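Local coordinates for protein inorganic pyrophosphatase (Shewanella sp. AS-11, PDB 6LL8) that probably catalyses the hydrolysis of inorganic pyrophosphate to two phosphates, using bound divalent metal ions, at residues S188-T193 with V199-K204; A231-D236 with V249-T254. All coordinates share one frame; numbering follows the deposited sequence.

Contact 1. Residues S188-T193 with V199-K204; sequences SAVEGT and VMRDFK. With 2PN (imidodiphosphoric acid), chain I.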
loop_
_atom_site.group_PDB
_atom_site.type_symbol
_atom_site.label_atom_id
_atom_site.label_comp_id
_atom_site.label_asym_id
_atom_site.label_seq_id
_atom_site.Cartn_x
_atom_site.Cartn_y
_atom_site.Cartn_z
ATOM N N SER A 188 5.702 14.289 -3.038
ATOM C CA SER A 188 5.146 15.477 -3.696
ATOM C C SER A 188 6.009 15.920 -4.877
ATOM O O SER A 188 5.576 16.828 -5.594
ATOM C CB SER A 188 5.021 16.589 -2.689
ATOM O OG SER A 188 4.136 16.256 -1.619
ATOM N N ALA A 189 7.205 15.359 -5.053
ATOM C CA ALA A 189 8.154 15.787 -6.104
ATOM C C ALA A 189 7.779 15.100 -7.415
ATOM O O ALA A 189 8.454 14.178 -7.857
ATOM C CB ALA A 189 9.572 15.508 -5.668
ATOM N N VAL A 190 6.744 15.579 -8.061
ATOM C CA VAL A 190 6.159 14.943 -9.266
ATOM C C VAL A 190 6.490 15.718 -10.553
ATOM O O VAL A 190 6.064 15.251 -11.610
ATOM C CB VAL A 190 4.644 14.774 -9.063
ATOM C CG1 VAL A 190 4.302 13.800 -7.933
ATOM C CG2 VAL A 190 3.959 16.123 -8.860
ATOM N N GLU A 191 7.278 16.801 -10.507
ATOM C CA GLU A 191 7.583 17.563 -11.742
ATOM C C GLU A 191 8.287 16.676 -12.760
ATOM O O GLU A 191 9.247 15.996 -12.414
ATOM C CB GLU A 191 8.413 18.810 -11.397
ATOM C CG GLU A 191 8.771 19.691 -12.606
ATOM C CD GLU A 191 9.441 21.015 -12.309
ATOM O OE1 GLU A 191 9.381 21.443 -11.129
ATOM O OE2 GLU A 191 10.063 21.597 -13.230
ATOM N N GLY A 192 7.837 16.787 -14.004
ATOM C CA GLY A 192 8.425 16.132 -15.174
ATOM C C GLY A 192 8.167 14.646 -15.228
ATOM O O GLY A 192 8.787 13.970 -16.006
ATOM N N THR A 193 7.296 14.126 -14.384
ATOM C CA THR A 193 6.966 12.682 -14.406
ATOM C C THR A 193 5.834 12.440 -15.395
ATOM O O THR A 193 4.798 13.104 -15.308
ATOM C CB THR A 193 6.576 12.209 -13.013
ATOM O OG1 THR A 193 7.637 12.566 -12.136
ATOM C CG2 THR A 193 6.332 10.719 -12.951
ATOM N N VAL A 199 -0.024 7.724 -12.598
ATOM C CA VAL A 199 -1.231 6.890 -12.429
ATOM C C VAL A 199 -0.816 5.549 -11.790
ATOM O O VAL A 199 -1.536 5.056 -10.931
ATOM C CB VAL A 199 -1.961 6.706 -13.771
ATOM C CG1 VAL A 199 -3.040 5.669 -13.696
ATOM C CG2 VAL A 199 -2.496 8.026 -14.282
ATOM N N MET A 200 0.280 4.954 -12.247
ATOM C CA MET A 200 0.684 3.612 -11.814
ATOM C C MET A 200 1.527 3.622 -10.554
ATOM O O MET A 200 1.860 2.539 -10.078
ATOM C CB MET A 200 1.467 2.896 -12.920
ATOM C CG MET A 200 0.673 2.661 -14.187
ATOM S SD MET A 200 -0.835 1.789 -13.965
ATOM C CE MET A 200 -0.212 0.271 -13.301
ATOM N N ARG A 201 1.878 4.761 -10.009
ATOM C CA ARG A 201 2.856 4.793 -8.900
ATOM C C ARG A 201 2.322 4.060 -7.667
ATOM O O ARG A 201 3.128 3.433 -6.974
ATOM C CB ARG A 201 3.173 6.238 -8.544
ATOM C CG ARG A 201 4.081 6.375 -7.334
ATOM C CD ARG A 201 4.867 7.637 -7.365
ATOM N NE ARG A 201 5.876 7.583 -8.407
ATOM C CZ ARG A 201 6.539 8.651 -8.828
ATOM N NH1 ARG A 201 6.271 9.836 -8.312
ATOM N NH2 ARG A 201 7.420 8.526 -9.790
ATOM N N ASP A 202 1.041 4.202 -7.378
ATOM C CA ASP A 202 0.434 3.631 -6.163
ATOM C C ASP A 202 -0.937 3.124 -6.548
ATOM O O ASP A 202 -1.957 3.662 -6.081
ATOM C CB ASP A 202 0.404 4.664 -5.061
ATOM C CG ASP A 202 -0.150 4.230 -3.734
ATOM O OD1 ASP A 202 -0.362 3.016 -3.566
ATOM O OD2 ASP A 202 -0.273 5.151 -2.865
ATOM N N PHE A 203 -0.935 2.146 -7.420
ATOM C CA PHE A 203 -2.120 1.660 -8.132
ATOM C C PHE A 203 -2.412 0.231 -7.754
ATOM O O PHE A 203 -1.471 -0.572 -7.695
ATOM C CB PHE A 203 -1.852 1.783 -9.634
ATOM C CG PHE A 203 -2.990 1.315 -10.501
ATOM C CD1 PHE A 203 -3.063 -0.014 -10.879
ATOM C CD2 PHE A 203 -3.971 2.203 -10.903
ATOM C CE1 PHE A 203 -4.103 -0.451 -11.676
ATOM C CE2 PHE A 203 -5.033 1.743 -11.681
ATOM C CZ PHE A 203 -5.083 0.423 -12.051
ATOM N N LYS A 204 -3.683 -0.071 -7.532
ATOM C CA LYS A 204 -4.134 -1.426 -7.220
ATOM C C LYS A 204 -5.376 -1.753 -8.023
ATOM O O LYS A 204 -6.276 -0.921 -8.144
ATOM C CB LYS A 204 -4.469 -1.568 -5.740
ATOM C CG LYS A 204 -3.257 -1.392 -4.829
ATOM C CD LYS A 204 -3.660 -1.448 -3.366
ATOM C CE LYS A 204 -2.459 -1.286 -2.442
ATOM N NZ LYS A 204 -2.885 -1.333 -1.034
HETATM P P1 2PN I . -1.681 0.212 1.883
HETATM O O1 2PN I . -1.064 -0.793 0.913
HETATM O O2 2PN I . -1.089 1.589 1.735
HETATM O O3 2PN I . -1.611 -0.299 3.310
HETATM N N1 2PN I . -3.278 0.311 1.502
HETATM P P2 2PN I . -4.245 1.461 0.822
HETATM O O4 2PN I . -4.967 0.731 -0.307
HETATM O O5 2PN I . -3.362 2.565 0.281
HETATM O O6 2PN I . -5.202 1.942 1.886
HETATM O O HOH W 1 7.939 11.750 -9.634
#
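The imidodiphosphate pocket takes Lys204 from segment 199-204, whereas three residues earlier Arg201 heads away from it, to Val190 and Thr193. These two begin and end a type II turn, closed by Thr193 N to Val190 O (3.2 Å); Gly192 suits its third position, where phi is positive. The Arg201 chain starts with CG anti to the backbone N and bends at chi3 (-70°), which carries the guanidinium to the turn. Thr193 CG2 lies 4.0 Å from Arg201 NH2, approaching the flat group obliquely, as does a methyl of the buried Val190. One water in the guanidinium plane makes the polar link: it accepts from Arg201 NH1 (2.9 Å), donates to Ala189 O (3.1 Å), and bonds Thr193 OG1 (2.6 Å). Arginine is long enough to reach both methyls and water; threonine offers hydroxyl and methyl together. The Lys204 chain, extended beyond CG, brings NZ to both phosphoryl groups, donating to 2PN O1 (2.7 Å) on one phosphorus and 2PN O4 (3.0 Å) on the other. A methionine here would probably leave both oxygens without this donor and their negative charge less well balanced. Arg294, Lys295 and His96 also bind the ligand. Val190 and Thr193 rest on Leu198 of the intervening helix 195-199, while Lys204 lies on edge strand 203-208, its backbone hydrogen-bonded to Ile215 of strand 211-220.

Contact 2. Residues A231-D236 with V249-T254; sequences ADLEAD and VLLLLT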
loop_
_atom_site.group_PDB
_atom_site.type_symbol
_atom_site.label_atom_id
_atom_site.label_comp_id
_atom_site.label_asym_id
_atom_site.label_seq_id
_atom_site.Cartn_x
_atom_site.Cartn_y
_atom_site.Cartn_z
ATOM N N ALA A 231 -5.573 17.230 -16.748
ATOM C CA ALA A 231 -6.224 16.751 -17.983
ATOM C C ALA A 231 -5.455 15.550 -18.551
ATOM O O ALA A 231 -6.100 14.620 -19.084
ATOM C CB ALA A 231 -6.355 17.878 -18.967
ATOM N N ASP A 232 -4.133 15.564 -18.482
ATOM C CA ASP A 232 -3.283 14.429 -18.946
ATOM C C ASP A 232 -3.560 13.192 -18.088
ATOM O O ASP A 232 -3.628 12.094 -18.623
ATOM C CB ASP A 232 -1.796 14.808 -18.939
ATOM C CG ASP A 232 -1.385 15.862 -19.977
ATOM O OD1 ASP A 232 -2.168 16.071 -20.879
ATOM O OD2 ASP A 232 -0.294 16.412 -19.817
ATOM N N LEU A 233 -3.757 13.358 -16.785
ATOM C CA LEU A 233 -4.107 12.211 -15.926
ATOM C C LEU A 233 -5.469 11.658 -16.319
ATOM O O LEU A 233 -5.640 10.431 -16.369
ATOM C CB LEU A 233 -4.089 12.612 -14.459
ATOM C CG LEU A 233 -2.748 13.046 -13.878
ATOM C CD1 LEU A 233 -2.933 13.615 -12.493
ATOM C CD2 LEU A 233 -1.761 11.906 -13.853
ATOM N N GLU A 234 -6.431 12.540 -16.581
ATOM C CA GLU A 234 -7.785 12.111 -16.967
ATOM C C GLU A 234 -7.737 11.330 -18.282
ATOM O O GLU A 234 -8.413 10.295 -18.423
ATOM C CB GLU A 234 -8.713 13.317 -17.054
ATOM C CG GLU A 234 -8.958 13.945 -15.692
ATOM C CD GLU A 234 -9.842 15.165 -15.775
ATOM O OE1 GLU A 234 -9.448 16.140 -16.482
ATOM O OE2 GLU A 234 -10.902 15.143 -15.124
ATOM N N ALA A 235 -6.968 11.811 -19.250
ATOM C CA ALA A 235 -6.844 11.110 -20.542
ATOM C C ALA A 235 -6.186 9.763 -20.291
ATOM O O ALA A 235 -6.566 8.755 -20.907
ATOM C CB ALA A 235 -6.046 11.926 -21.529
ATOM N N ASP A 236 -5.196 9.731 -19.404
ATOM C CA ASP A 236 -4.455 8.482 -19.190
ATOM C C ASP A 236 -5.289 7.411 -18.491
ATOM O O ASP A 236 -5.187 6.229 -18.856
ATOM C CB ASP A 236 -3.156 8.732 -18.450
ATOM C CG ASP A 236 -2.252 7.524 -18.574
ATOM O OD1 ASP A 236 -1.819 7.190 -19.733
ATOM O OD2 ASP A 236 -2.070 6.862 -17.546
ATOM N N VAL A 249 -11.725 3.017 -13.605
ATOM C CA VAL A 249 -10.416 3.479 -13.091
ATOM C C VAL A 249 -10.648 4.754 -12.320
ATOM O O VAL A 249 -11.276 5.681 -12.844
ATOM C CB VAL A 249 -9.328 3.645 -14.163
ATOM C CG1 VAL A 249 -8.057 4.175 -13.527
ATOM C CG2 VAL A 249 -9.047 2.351 -14.915
ATOM N N LEU A 250 -10.155 4.773 -11.088
ATOM C CA LEU A 250 -10.273 5.920 -10.175
ATOM C C LEU A 250 -8.867 6.354 -9.817
ATOM O O LEU A 250 -8.000 5.507 -9.585
ATOM C CB LEU A 250 -11.018 5.501 -8.898
ATOM C CG LEU A 250 -12.287 4.680 -9.100
ATOM C CD1 LEU A 250 -12.856 4.334 -7.730
ATOM C CD2 LEU A 250 -13.294 5.358 -10.014
ATOM N N LEU A 251 -8.657 7.655 -9.736
ATOM C CA LEU A 251 -7.352 8.188 -9.273
ATOM C C LEU A 251 -7.622 9.191 -8.176
ATOM O O LEU A 251 -8.265 10.209 -8.416
ATOM C CB LEU A 251 -6.554 8.796 -10.420
ATOM C CG LEU A 251 -5.204 9.401 -10.039
ATOM C CD1 LEU A 251 -4.266 8.353 -9.466
ATOM C CD2 LEU A 251 -4.555 10.078 -11.232
ATOM N N LEU A 252 -7.111 8.907 -6.996
ATOM C CA LEU A 252 -7.195 9.799 -5.834
ATOM C C LEU A 252 -6.023 10.745 -5.814
ATOM O O LEU A 252 -4.866 10.309 -5.765
ATOM C CB LEU A 252 -7.163 8.958 -4.555
ATOM C CG LEU A 252 -8.349 8.029 -4.326
ATOM C CD1 LEU A 252 -7.925 6.872 -3.436
ATOM C CD2 LEU A 252 -9.511 8.788 -3.703
ATOM N N LEU A 253 -6.313 12.030 -5.870
ATOM C CA LEU A 253 -5.291 13.086 -5.681
ATOM C C LEU A 253 -5.503 13.558 -4.239
ATOM O O LEU A 253 -6.503 14.219 -3.924
ATOM C CB LEU A 253 -5.495 14.217 -6.690
ATOM C CG LEU A 253 -5.571 13.796 -8.150
ATOM C CD1 LEU A 253 -5.762 15.030 -9.027
ATOM C CD2 LEU A 253 -4.329 13.025 -8.578
ATOM N N THR A 254 -4.629 13.131 -3.345
ATOM C CA THR A 254 -4.845 13.225 -1.898
ATOM C C THR A 254 -3.929 14.290 -1.324
ATOM O O THR A 254 -2.720 14.184 -1.419
ATOM C CB THR A 254 -4.616 11.882 -1.237
ATOM O OG1 THR A 254 -5.535 10.938 -1.793
ATOM C CG2 THR A 254 -4.762 11.966 0.260
#
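Leu233, on the sheet-facing side of helix 230-243, sets its CD1 against the CD2 methyls of both Leu251 and Leu253 of strand 248-255, and these three leucines make the whole contact. About 102 Å² is buried in all, and Leu233 supplies just over half of it. Its CB bond points toward the strand, and CG lies anti to the carbonyl carbon (chi1 -64°), a rotamer that helices accept readily because it keeps the branch clear of the preceding turn. The methyl CD1 does most of the touching. It stands 4.1 Å from Leu251 CD2 and 4.2 Å from Leu253 CD2, while those two methyls of the strand are themselves 4.0 Å apart, Leu251 CD2 to Leu253 CD2. The three form a nearly equilateral triangle of methyl groups at ordinary van der Waals spacing. Leu251 adds a second touch, its CD2 lying 4.1 Å from Leu233 CB, near the root of the helix side chain. It comes from the strand with CG anti to the backbone N (chi1 179°), and its side chain crosses that of Leu233 at about a right angle. Leu253 contributes less, offering CD2 alone.

No hydrogen bond joins the segments, and leucine suits all three buried places: two of them, one from each side, fill the 8.4 Å between the CA atoms of Leu233 and Leu251, and the forked end fits among other methyls. Leu250 and Leu252 alternate onto the other face of the sheet, touching strands 211-220 and 260-267. Helix packed over strand in this way is characteristic of a beta-alpha-beta unit, built here by strand 211-220, helix 230-243 and strand 248-255 in the DHHA2 domain.

Overall arrangement
The two contacts follow one another along the chain, contact 1 being complete before contact 2 starts, and their centres are 10 Å apart, both in the DHHA2 domain. Both reach the same mixed five-stranded sheet: contact 1 at its outermost strand 203-208, contact 2 at strand 248-255, with strand 211-220 between them. They touch through Val199, whose CG2 packs 3.5 Å from Asp236 OD2, 4.0 Å from Leu233 CD2 and 4.2 Å from Leu251 CD2, and through Phe203, whose CE2 lies 4.3 Å from Val249 CG1. The buried leucine core of contact 2, with the Leu251 side chain about 11 Å from the imidodiphosphate, is thus continuous with the segment that brings Lys204 to that ligand.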